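NANS (YJHS), A 9-O-acetyl N-acetylneuraminic acid esterase (Escherichia coli O157:H7 EDL933, PDB 3PT5) is an SGNH-hydrolase esterase that probably removes the 9-O-acetyl group from 9-O-acetyl-N-acetylneuraminic acid, a sialic acid found at mammalian mucosal sites. Local coordinates at residues K53-F58 with R172-K177; C68-I73 with G142-R147; T25-S30 with Q165-R170. All coordinates share one frame; numbering follows the deposited sequence.

Contact 1 of 3, residues K53-F58 with R172-K177; sequences KQLARF and RAALVK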
loop_
_atom_site.group_PDB
_atom_site.type_symbol
_atom_site.label_atom_id
_atom_site.label_comp_id
_atom_site.label_asym_id
_atom_site.label_seq_id
_atom_site.Cartn_x
_atom_site.Cartn_y
_atom_site.Cartn_z
ATOM N N LYS A 53 3.648 10.736 8.319
ATOM C CA LYS A 53 4.942 10.040 8.448
ATOM C C LYS A 53 4.834 8.587 8.018
ATOM O O LYS A 53 3.730 8.078 7.764
ATOM C CB LYS A 53 5.434 10.117 9.901
ATOM C CG LYS A 53 5.542 11.499 10.454
ATOM C CD LYS A 53 6.676 12.283 9.806
ATOM C CE LYS A 53 6.829 13.637 10.510
ATOM N NZ LYS A 53 7.656 14.538 9.657
ATOM N N GLN A 54 5.992 7.951 7.870
ATOM C CA GLN A 54 6.045 6.519 7.607
ATOM C C GLN A 54 7.194 5.928 8.381
ATOM O O GLN A 54 8.076 6.655 8.827
ATOM C CB GLN A 54 6.187 6.229 6.101
ATOM C CG GLN A 54 7.559 6.698 5.495
ATOM C CD GLN A 54 7.670 6.430 4.023
ATOM O OE1 GLN A 54 7.405 5.305 3.573
ATOM N NE2 GLN A 54 8.074 7.456 3.241
ATOM N N LEU A 55 7.179 4.616 8.547
ATOM C CA LEU A 55 8.342 3.916 9.079
ATOM C C LEU A 55 9.330 3.635 7.965
ATOM O O LEU A 55 9.001 2.971 6.990
ATOM C CB LEU A 55 7.952 2.620 9.789
ATOM C CG LEU A 55 7.185 2.630 11.116
ATOM C CD1 LEU A 55 7.196 1.222 11.676
ATOM C CD2 LEU A 55 7.792 3.563 12.141
ATOM N N ALA A 56 10.555 4.139 8.128
ATOM C CA ALA A 56 11.596 3.989 7.094
ATOM C C ALA A 56 12.059 2.556 6.885
ATOM O O ALA A 56 11.931 1.708 7.748
ATOM C CB ALA A 56 12.817 4.852 7.428
ATOM N N ARG A 57 12.650 2.321 5.712
ATOM C CA ARG A 57 13.208 1.028 5.352
ATOM C C ARG A 57 14.552 1.213 4.663
ATOM O O ARG A 57 15.509 0.500 4.996
ATOM C CB ARG A 57 12.266 0.240 4.431
ATOM C CG ARG A 57 12.756 -1.186 4.160
ATOM C CD ARG A 57 11.825 -1.982 3.232
ATOM N NE ARG A 57 10.439 -2.011 3.703
ATOM C CZ ARG A 57 9.956 -2.934 4.524
ATOM N NH1 ARG A 57 8.683 -2.903 4.908
ATOM N NH2 ARG A 57 10.740 -3.921 4.941
ATOM N N PHE A 58 14.613 2.143 3.712
ATOM C CA PHE A 58 15.777 2.258 2.825
ATOM C C PHE A 58 16.879 3.000 3.571
ATOM O O PHE A 58 16.672 3.488 4.685
ATOM C CB PHE A 58 15.409 2.998 1.536
ATOM C CG PHE A 58 14.139 2.469 0.859
ATOM C CD1 PHE A 58 13.835 1.101 0.847
ATOM C CD2 PHE A 58 13.272 3.346 0.224
ATOM C CE1 PHE A 58 12.670 0.645 0.235
ATOM C CE2 PHE A 58 12.122 2.891 -0.397
ATOM C CZ PHE A 58 11.824 1.554 -0.388
ATOM N N ARG A 172 4.067 -3.627 15.072
ATOM C CA ARG A 172 4.342 -3.587 16.513
ATOM C C ARG A 172 5.242 -2.412 16.830
ATOM O O ARG A 172 4.988 -1.704 17.789
ATOM C CB ARG A 172 5.055 -4.853 16.955
ATOM C CG ARG A 172 4.181 -6.021 17.223
ATOM C CD ARG A 172 5.083 -7.209 17.542
ATOM N NE ARG A 172 4.336 -8.340 18.076
ATOM C CZ ARG A 172 4.693 -9.615 17.943
ATOM N NH1 ARG A 172 5.800 -9.944 17.280
ATOM N NH2 ARG A 172 3.935 -10.565 18.485
ATOM N N ALA A 173 6.276 -2.193 16.011
ATOM C CA ALA A 173 7.255 -1.129 16.230
ATOM C C ALA A 173 6.561 0.215 16.220
ATOM O O ALA A 173 6.903 1.111 16.994
ATOM C CB ALA A 173 8.359 -1.155 15.158
ATOM N N ALA A 174 5.579 0.353 15.329
ATOM C CA ALA A 174 4.857 1.609 15.217
ATOM C C ALA A 174 4.052 1.899 16.484
ATOM O O ALA A 174 3.963 3.058 16.917
ATOM C CB ALA A 174 3.949 1.588 13.990
ATOM N N LEU A 175 3.474 0.855 17.062
ATOM C CA LEU A 175 2.662 0.982 18.288
ATOM C C LEU A 175 3.528 1.175 19.529
ATOM O O LEU A 175 3.222 2.011 20.390
ATOM C CB LEU A 175 1.688 -0.194 18.437
ATOM C CG LEU A 175 0.675 -0.323 17.271
ATOM C CD1 LEU A 175 -0.193 -1.580 17.403
ATOM C CD2 LEU A 175 -0.196 0.930 17.122
ATOM N N VAL A 176 4.627 0.430 19.600
ATOM C CA VAL A 176 5.611 0.526 20.691
ATOM C C VAL A 176 6.313 1.882 20.809
ATOM O O VAL A 176 6.699 2.297 21.913
ATOM C CB VAL A 176 6.680 -0.600 20.539
ATOM C CG1 VAL A 176 7.951 -0.300 21.352
ATOM C CG2 VAL A 176 6.084 -1.924 20.882
ATOM N N LYS A 177 6.486 2.566 19.682
ATOM C CA LYS A 177 7.106 3.895 19.630
ATOM C C LYS A 177 6.508 4.907 20.597
ATOM O O LYS A 177 7.229 5.730 21.136
ATOM C CB LYS A 177 7.060 4.475 18.216
ATOM C CG LYS A 177 8.173 3.960 17.288
ATOM C CD LYS A 177 8.549 5.004 16.267
ATOM C CE LYS A 177 9.452 4.414 15.195
ATOM N NZ LYS A 177 10.865 4.202 15.601
#
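L55 and A174 mark the closest backbone approach, 7.4 Å between their CA atoms, where residues 53-55 at the end of a strand meet residues 172-176 of helix 162-176. The strand gives one side chain to the contact, and the 172-177 segment answers with three. L55 has its CG anti to its own carbonyl carbon (chi1 -69°), and the outer torsion extends the branch ending in CD1 straight away from CA toward the helix. CD1 lands on the CB of A174 at 4.0 Å and also lies against the neighbouring methyl, A173 CB, at 4.4 Å. With only methyls at A173 and A174, the helix surface is low where CD1 meets it. The other branch works differently: CD2 of L55 touches CE of K177 at 3.6 Å, as the two side chains run past one another head to tail. This is a helix packed on one side of the mixed, mostly parallel sheet of an SGNH-hydrolase α/β fold; strand 52-55 lies near the edge of that sheet, beside 122-130. The K177 chain reaches out nearly extended and then bends at its last torsion (chi4 -76°), so CE rests on L55 CD2 while NZ turns off to a weak hydrogen bond with N71 O. A174 also packs on V23, L125 and V127 of the neighbouring strands, and N71 packs against L55. Polar links run beside this apolar patch. The guanidinium of R170, one turn back along the same helix, takes L55 O with NH2 and A56 O with NH1, binding the end of the strand to the helix.

Contact 2 of 3, residues C68-I73 with G142-R147; sequences CHFNDI and GTYSER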
loop_
_atom_site.group_PDB
_atom_site.type_symbol
_atom_site.label_atom_id
_atom_site.label_comp_id
_atom_site.label_asym_id
_atom_site.label_seq_id
_atom_site.Cartn_x
_atom_site.Cartn_y
_atom_site.Cartn_z
ATOM N N CYS A 68 18.574 7.486 6.738
ATOM C CA CYS A 68 17.633 7.028 7.753
ATOM C C CYS A 68 17.898 5.585 8.091
ATOM O O CYS A 68 18.563 4.857 7.322
ATOM C CB CYS A 68 16.185 7.243 7.303
ATOM S SG CYS A 68 15.810 6.492 5.669
ATOM N N HIS A 69 17.425 5.195 9.271
ATOM C CA HIS A 69 17.534 3.823 9.755
ATOM C C HIS A 69 16.183 3.146 9.642
ATOM O O HIS A 69 15.153 3.824 9.564
ATOM C CB HIS A 69 18.011 3.802 11.216
ATOM N N PHE A 70 16.201 1.821 9.658
ATOM C CA PHE A 70 15.009 1.000 9.604
ATOM C C PHE A 70 14.095 1.384 10.755
ATOM O O PHE A 70 14.521 1.445 11.910
ATOM C CB PHE A 70 15.416 -0.477 9.729
ATOM C CG PHE A 70 14.268 -1.459 9.636
ATOM C CD1 PHE A 70 13.621 -1.709 8.423
ATOM C CD2 PHE A 70 13.877 -2.171 10.754
ATOM C CE1 PHE A 70 12.573 -2.643 8.333
ATOM C CE2 PHE A 70 12.830 -3.117 10.678
ATOM C CZ PHE A 70 12.178 -3.342 9.467
ATOM N N ASN A 71 12.832 1.626 10.432
ATOM C CA ASN A 71 11.815 2.004 11.422
ATOM C C ASN A 71 11.930 3.428 11.993
ATOM O O ASN A 71 11.177 3.806 12.906
ATOM C CB ASN A 71 11.647 0.939 12.527
ATOM C CG ASN A 71 10.905 -0.284 12.032
ATOM O OD1 ASN A 71 10.302 -0.235 10.965
ATOM N ND2 ASN A 71 10.953 -1.382 12.789
ATOM N N ASP A 72 12.819 4.238 11.431
ATOM C CA ASP A 72 12.830 5.647 11.764
ATOM C C ASP A 72 11.492 6.253 11.320
ATOM O O ASP A 72 10.933 5.871 10.286
ATOM C CB ASP A 72 13.966 6.372 11.056
ATOM C CG ASP A 72 15.287 6.257 11.776
ATOM O OD1 ASP A 72 15.379 5.520 12.790
ATOM O OD2 ASP A 72 16.231 6.939 11.305
ATOM N N ILE A 73 10.997 7.207 12.093
ATOM C CA ILE A 73 9.913 8.062 11.632
ATOM C C ILE A 73 10.458 9.075 10.613
ATOM O O ILE A 73 11.350 9.900 10.931
ATOM C CB ILE A 73 9.227 8.770 12.831
ATOM C CG1 ILE A 73 8.504 7.721 13.695
ATOM C CG2 ILE A 73 8.253 9.844 12.341
ATOM C CD1 ILE A 73 7.556 8.311 14.738
ATOM N N GLY A 142 12.791 -15.537 0.619
ATOM C CA GLY A 142 13.734 -14.524 1.088
ATOM C C GLY A 142 14.118 -14.767 2.544
ATOM O O GLY A 142 13.944 -15.859 3.069
ATOM N N THR A 143 14.636 -13.741 3.197
ATOM C CA THR A 143 15.046 -13.839 4.596
ATOM C C THR A 143 14.536 -12.620 5.349
ATOM O O THR A 143 14.087 -11.645 4.734
ATOM C CB THR A 143 16.595 -13.949 4.736
ATOM O OG1 THR A 143 17.229 -12.855 4.053
ATOM C CG2 THR A 143 17.080 -15.247 4.118
ATOM N N TYR A 144 14.587 -12.686 6.679
ATOM C CA TYR A 144 14.235 -11.545 7.511
ATOM C C TYR A 144 15.446 -11.141 8.341
ATOM O O TYR A 144 16.053 -11.991 8.973
ATOM C CB TYR A 144 13.045 -11.857 8.426
ATOM C CG TYR A 144 12.612 -10.631 9.209
ATOM C CD1 TYR A 144 11.894 -9.605 8.584
ATOM C CD2 TYR A 144 12.932 -10.487 10.554
ATOM C CE1 TYR A 144 11.522 -8.461 9.281
ATOM C CE2 TYR A 144 12.552 -9.345 11.265
ATOM C CZ TYR A 144 11.849 -8.341 10.619
ATOM O OH TYR A 144 11.466 -7.215 11.312
ATOM N N SER A 145 15.772 -9.845 8.331
ATOM C CA SER A 145 16.878 -9.262 9.111
ATOM C C SER A 145 16.288 -8.389 10.211
ATOM O O SER A 145 15.432 -7.552 9.938
ATOM C CB SER A 145 17.774 -8.422 8.186
ATOM O OG SER A 145 18.370 -7.307 8.855
ATOM N N GLU A 146 16.727 -8.592 11.453
ATOM C CA GLU A 146 16.205 -7.817 12.588
ATOM C C GLU A 146 16.430 -6.326 12.431
ATOM O O GLU A 146 15.569 -5.509 12.786
ATOM C CB GLU A 146 16.833 -8.299 13.896
ATOM C CG GLU A 146 16.509 -9.747 14.236
ATOM C CD GLU A 146 15.021 -10.015 14.357
ATOM O OE1 GLU A 146 14.313 -9.205 15.015
ATOM O OE2 GLU A 146 14.558 -11.037 13.787
ATOM N N ARG A 147 17.598 -5.981 11.905
ATOM C CA ARG A 147 18.016 -4.619 11.820
ATOM C C ARG A 147 17.431 -3.931 10.586
ATOM O O ARG A 147 17.336 -2.700 10.560
ATOM C CB ARG A 147 19.543 -4.550 11.797
ATOM C CG ARG A 147 20.098 -3.174 12.104
ATOM C CD ARG A 147 21.625 -3.154 12.240
ATOM N NE ARG A 147 22.099 -3.776 13.472
ATOM C CZ ARG A 147 22.088 -3.195 14.676
ATOM N NH1 ARG A 147 21.596 -1.971 14.836
ATOM N NH2 ARG A 147 22.559 -3.849 15.733
HETATM O O HOH W 1 18.479 -0.280 11.037
#
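The ring of F70 meets the 142-147 segment obliquely, with R147 O, Y144 OH and E146 O gathered round it. On one face sits the amide oxygen of the next residue, N71 OD1, 3.8 Å above the plane and displaced toward the rim. Y144 reaches the ring with its hydroxyl, Y144 OH lying 4.3 Å from F70 CZ, and at the edge of its own ring E146 OE2 lies in plane. The tightest approach is made at the root of the phenylalanine: R147 O stands 3.1 Å from F70 CB. With CG anti to the backbone N (chi1 -178°), the F70 ring is carried toward Y144 and R147, which brings CD2 as well as CB next to that carbonyl. The carbonyl has a better partner in a water, which donates to R147 O at 2.7 Å and accepts only a weak bond from F70 N, bridging the two backbones. F70 and N71 are the central residues of a type II β turn from H69 to D72, closed by D72 N to H69 O; N71 takes the positive phi of the third position. On the opposing side, strands 144-145 and 149-150 form a short β hairpin, with E146 and R147 in its bend. The turn is secured a second time by D72, whose OD2 accepts H69 N at 2.9 Å in a nearly straight bond (167°), although the donor comes from well above the carboxylate plane. Beyond the contact, Y144 OH is hydrogen-bonded to S169 OG, and its ring lies against Q165 and D166 of helix 162-176. F70 packs on R170 of that helix, while N71 and D72 share backbone bonds with A56.

Contact 3 of 3, residues T25-S30 with Q165-R170; sequences TVAGQS and QDLVSR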
loop_
_atom_site.group_PDB
_atom_site.type_symbol
_atom_site.label_atom_id
_atom_site.label_comp_id
_atom_site.label_asym_id
_atom_site.label_seq_id
_atom_site.Cartn_x
_atom_site.Cartn_y
_atom_site.Cartn_z
ATOM N N THR A 25 -1.367 0.384 8.695
ATOM C CA THR A 25 -0.438 -0.489 7.973
ATOM C C THR A 25 -0.948 -0.670 6.544
ATOM O O THR A 25 -2.119 -0.801 6.331
ATOM C CB THR A 25 -0.325 -1.848 8.671
ATOM O OG1 THR A 25 0.296 -1.635 9.948
ATOM C CG2 THR A 25 0.543 -2.822 7.872
ATOM N N VAL A 26 -0.031 -0.677 5.577
ATOM C CA VAL A 26 -0.379 -0.829 4.168
ATOM C C VAL A 26 0.427 -2.002 3.677
ATOM O O VAL A 26 1.650 -2.015 3.848
ATOM C CB VAL A 26 -0.083 0.455 3.347
ATOM C CG1 VAL A 26 -0.490 0.250 1.891
ATOM C CG2 VAL A 26 -0.876 1.614 3.940
ATOM N N ALA A 27 -0.245 -3.019 3.131
ATOM C CA ALA A 27 0.473 -4.247 2.778
ATOM C C ALA A 27 -0.157 -4.935 1.568
ATOM O O ALA A 27 -1.290 -4.608 1.141
ATOM C CB ALA A 27 0.489 -5.187 3.990
ATOM N N GLY A 28 0.591 -5.885 0.991
ATOM C CA GLY A 28 0.149 -6.616 -0.152
ATOM C C GLY A 28 1.139 -6.634 -1.283
ATOM O O GLY A 28 2.345 -6.604 -1.039
ATOM N N GLN A 29 0.618 -6.624 -2.518
ATOM C CA GLN A 29 1.489 -6.636 -3.694
ATOM C C GLN A 29 1.413 -5.320 -4.474
ATOM O O GLN A 29 1.123 -4.292 -3.875
ATOM C CB GLN A 29 1.342 -7.925 -4.512
ATOM C CG GLN A 29 0.015 -8.189 -5.188
ATOM C CD GLN A 29 -0.061 -9.641 -5.649
ATOM O OE1 GLN A 29 -0.789 -10.430 -5.072
ATOM N NE2 GLN A 29 0.750 -10.006 -6.634
ATOM N N SER A 30 1.688 -5.345 -5.772
ATOM C CA SER A 30 1.903 -4.112 -6.522
ATOM C C SER A 30 0.834 -3.044 -6.388
ATOM O O SER A 30 1.162 -1.863 -6.320
ATOM C CB SER A 30 2.155 -4.391 -8.008
ATOM O OG SER A 30 1.018 -4.963 -8.604
ATOM N N GLN A 165 6.671 -11.562 8.907
ATOM C CA GLN A 165 7.478 -11.078 10.027
ATOM C C GLN A 165 7.667 -9.584 9.965
ATOM O O GLN A 165 7.657 -8.916 10.987
ATOM C CB GLN A 165 8.850 -11.728 9.989
ATOM C CG GLN A 165 8.836 -13.186 10.364
ATOM C CD GLN A 165 10.233 -13.778 10.291
ATOM O OE1 GLN A 165 11.139 -13.362 11.028
ATOM N NE2 GLN A 165 10.427 -14.728 9.374
ATOM N N ASP A 166 7.831 -9.081 8.747
ATOM C CA ASP A 166 8.042 -7.665 8.462
ATOM C C ASP A 166 6.741 -6.904 8.757
ATOM O O ASP A 166 6.764 -5.857 9.409
ATOM C CB ASP A 166 8.486 -7.549 6.994
ATOM C CG ASP A 166 8.962 -6.150 6.606
ATOM O OD1 ASP A 166 8.103 -5.317 6.242
ATOM O OD2 ASP A 166 10.198 -5.880 6.611
ATOM N N LEU A 167 5.623 -7.460 8.309
ATOM C CA LEU A 167 4.299 -6.910 8.578
ATOM C C LEU A 167 4.007 -6.781 10.080
ATOM O O LEU A 167 3.593 -5.718 10.549
ATOM C CB LEU A 167 3.245 -7.785 7.903
ATOM C CG LEU A 167 1.772 -7.488 8.137
ATOM C CD1 LEU A 167 1.394 -6.171 7.496
ATOM C CD2 LEU A 167 0.946 -8.620 7.587
ATOM N N VAL A 168 4.228 -7.868 10.817
ATOM C CA VAL A 168 3.974 -7.902 12.270
ATOM C C VAL A 168 4.984 -7.045 13.033
ATOM O O VAL A 168 4.605 -6.211 13.864
ATOM C CB VAL A 168 3.917 -9.369 12.791
ATOM C CG1 VAL A 168 4.109 -9.450 14.329
ATOM C CG2 VAL A 168 2.603 -9.979 12.429
ATOM N N SER A 169 6.262 -7.210 12.702
ATOM C CA SER A 169 7.337 -6.516 13.386
ATOM C C SER A 169 7.267 -5.003 13.218
ATOM O O SER A 169 7.441 -4.262 14.207
ATOM C CB SER A 169 8.693 -7.090 12.960
ATOM O OG SER A 169 9.601 -6.052 12.634
ATOM N N ARG A 170 6.961 -4.536 12.004
ATOM C CA ARG A 170 6.834 -3.102 11.750
ATOM C C ARG A 170 5.566 -2.500 12.365
ATOM O O ARG A 170 5.600 -1.385 12.847
ATOM C CB ARG A 170 6.890 -2.806 10.251
ATOM C CG ARG A 170 8.283 -2.828 9.753
ATOM C CD ARG A 170 8.363 -2.927 8.278
ATOM N NE ARG A 170 7.997 -1.751 7.496
ATOM C CZ ARG A 170 8.716 -0.644 7.361
ATOM N NH1 ARG A 170 9.800 -0.406 8.114
ATOM N NH2 ARG A 170 8.312 0.266 6.509
#
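Helix 162-176 is the helix of a β-α-β crossover, leading from strand 122-130 to the parallel strand 182-189 and passing over strand 20-28, which lies between them; here L167 comes down on T25 and A27. G28 ends the strand, and Q29 and S30 follow it, the place where SGNH hydrolases carry the sequence block with their nucleophilic serine. The contact itself is made by one leucine methyl. L167 CD1 touches T25 CG2 at 3.5 Å, tighter than an ordinary carbon-carbon contact, and A27 CB at 3.8 Å. T25 and A27 both direct CB toward the helix, with V26 between them turned the other way, so the methyl spans two strand residues on the same side of the sheet. The leucine leaves its backbone to one side of the strand, and the outer chain brings CD1 in: CG is anti to the backbone N, and chi2 of 68° swings CD1 round to the strand. T25 crosses the leucine obliquely and offers its methyl: OG1 stands beside the backbone N (chi1 -66°), which places CG2 anti to it. OG1 is hydrogen-bonded to the hydroxyl of T171; this bond ties strand to helix, and T171 OG1 also bonds L167 O within the helix. F214 of helix 203-218 packs on L167 as well. D166 faces elsewhere: its OD2 forms a salt bridge with R57 and accepts A150 N, and R170 NE pairs with its OD1 only at long range, 3.8 Å. The three touching residues are buried and their meeting is wholly apolar, which implies that helix and strand meet here through methyl packing alone within these segments, with the threonine hydroxyl satisfied to one side and the charges of D166 and R170 engaged with other parts of the fold.

From the N terminus, strand 20-28 supplies the first half of contact 3, which closes a long loop when helix 162-176 arrives at L167. Before that, strand 52-55 opens contact 1, closed by residues 172-177, farther along the chain, so contacts 1 and 3 cross. Contact 2, between the 68-73 loop and the 142-147 segment, is nested inside both loops. One helix thus bridges two strands of the main sheet, while contact 2 joins loops on the surface beside it. Cross-links knit them together: a salt bridge runs between contacts 1 and 3, and hydrogen bonds join contact 2 to each of the other two.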